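Local coordinates for protein leukocyte-associated immunoglobulin-like receptor 1 (Mus musculus, PDB 4ESK) that acts as an inhibitory immune receptor that restrains natural killer, B and T cells, the piece here being its extracellular immunoglobulin-like domain, at residues C30-S33 with D34-D37. Sequence-based numbering, arbitrary orientation. Where two conformers were deposited one is given.
Sequences CSYS and DKHD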
loop_
_atom_site.group_PDB
_atom_site.type_symbol
_atom_site.label_atom_id
_atom_site.label_comp_id
_atom_site.label_asym_id
_atom_site.label_seq_id
_atom_site.Cartn_x
_atom_site.Cartn_y
_atom_site.Cartn_z
ATOM N N CYS A 30 -4.201 -1.368 1.681
ATOM C CA CYS A 30 -4.826 -1.249 0.365
ATOM C C CYS A 30 -6.313 -1.336 0.597
ATOM O O CYS A 30 -6.778 -2.090 1.466
ATOM C CB CYS A 30 -4.368 -2.389 -0.546
ATOM S SG CYS A 30 -2.610 -2.403 -0.915
ATOM N N SER A 31 -7.095 -0.583 -0.159
ATOM C CA SER A 31 -8.546 -0.589 0.018
ATOM C C SER A 31 -9.217 -0.475 -1.351
ATOM O O SER A 31 -8.663 0.134 -2.261
ATOM C CB SER A 31 -8.958 0.564 0.944
ATOM O OG SER A 31 -10.359 0.611 1.169
ATOM N N TYR A 32 -10.403 -1.051 -1.501
ATOM C CA TYR A 32 -11.149 -0.833 -2.722
ATOM C C TYR A 32 -12.616 -0.762 -2.380
ATOM O O TYR A 32 -13.263 -1.778 -2.224
ATOM C CB TYR A 32 -10.865 -1.914 -3.756
ATOM C CG TYR A 32 -11.133 -1.514 -5.189
ATOM C CD1 TYR A 32 -11.868 -0.364 -5.520
ATOM C CD2 TYR A 32 -10.645 -2.288 -6.235
ATOM C CE1 TYR A 32 -12.066 -0.005 -6.833
ATOM C CE2 TYR A 32 -10.851 -1.943 -7.552
ATOM C CZ TYR A 32 -11.572 -0.809 -7.850
ATOM O OH TYR A 32 -11.769 -0.448 -9.162
ATOM N N SER A 33 -13.102 0.466 -2.257
ATOM C CA SER A 33 -14.508 0.747 -2.025
ATOM C C SER A 33 -15.327 0.297 -3.227
ATOM O O SER A 33 -14.957 0.515 -4.389
ATOM C CB SER A 33 -14.724 2.247 -1.821
ATOM O OG SER A 33 -14.549 2.936 -3.053
ATOM N N ASP A 34 -16.466 -0.290 -2.957
ATOM C CA ASP A 34 -17.470 -0.490 -4.004
ATOM C C ASP A 34 -17.201 -1.758 -4.804
ATOM O O ASP A 34 -18.137 -2.509 -5.049
ATOM C CB ASP A 34 -17.594 0.723 -4.970
ATOM C CG ASP A 34 -17.866 2.045 -4.250
ATOM O OD1 ASP A 34 -18.824 2.070 -3.443
ATOM O OD2 ASP A 34 -17.136 3.059 -4.494
ATOM N N LYS A 35 -15.948 -2.006 -5.197
ATOM C CA LYS A 35 -15.641 -3.059 -6.193
ATOM C C LYS A 35 -14.800 -4.217 -5.671
ATOM O O LYS A 35 -14.365 -5.064 -6.445
ATOM C CB LYS A 35 -14.901 -2.458 -7.394
ATOM C CG LYS A 35 -15.517 -1.204 -7.967
ATOM C CD LYS A 35 -16.818 -1.483 -8.679
ATOM C CE LYS A 35 -17.243 -0.298 -9.545
ATOM N NZ LYS A 35 -16.149 0.274 -10.394
ATOM N N HIS A 36 -14.579 -4.283 -4.366
ATOM C CA HIS A 36 -13.599 -5.229 -3.808
ATOM C C HIS A 36 -13.905 -6.668 -4.148
ATOM O O HIS A 36 -12.994 -7.443 -4.449
ATOM C CB HIS A 36 -13.522 -5.032 -2.298
ATOM C CG HIS A 36 -12.366 -5.740 -1.636
ATOM N ND1 HIS A 36 -12.477 -6.962 -1.105
ATOM C CD2 HIS A 36 -11.067 -5.311 -1.367
ATOM C CE1 HIS A 36 -11.290 -7.317 -0.552
ATOM N NE2 HIS A 36 -10.440 -6.306 -0.715
ATOM N N ASP A 37 -15.192 -7.034 -4.150
ATOM C CA ASP A 37 -15.597 -8.421 -4.425
ATOM C C ASP A 37 -15.249 -8.903 -5.837
ATOM O O ASP A 37 -15.218 -10.113 -6.082
ATOM C CB ASP A 37 -17.116 -8.605 -4.218
ATOM C CG ASP A 37 -17.503 -8.770 -2.768
ATOM O OD1 ASP A 37 -18.599 -8.312 -2.376
ATOM O OD2 ASP A 37 -16.728 -9.379 -2.008
#
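With CG of Y32 anti to the backbone N (chi1 -157°) and CG of K35 anti to its own carbonyl carbon, the phenol ring and the root of the lysine chain meet across a classic gamma turn centred on D34. The turn lies in the loop that leaves strand 26-31 of the immunoglobulin domain after S31; within that strand, C30 SG is joined to C80 SG on strand 76-84, linking the two sheets. CB of K35 lies over one face of the Y32 ring, displaced toward the rim and nearest CZ (3.7 Å), a CH-pi contact that suits an aliphatic methylene, while the chain bends at chi2 and carries NZ off from the ring. The tyrosine also meets Y39 and Y82, and an alanine here would probably leave the K35 methylenes without their aromatic floor and open a gap beside these tyrosines. H36 packs its CB 3.3 Å from O of Y32; the residue is buried, and its polar NE2 is satisfied by a hydrogen bond to D63 OD1. D34's positive phi (84°) helps reverse the chain, and K35 N gives a weak hydrogen bond to S33 O at 2.8 Å. S33, small and hydroxylated, reaches the exposed D34 carboxylate: its OG donates to OD2 across 3.0 Å, arriving from above the carboxylate plane, 65° out of it.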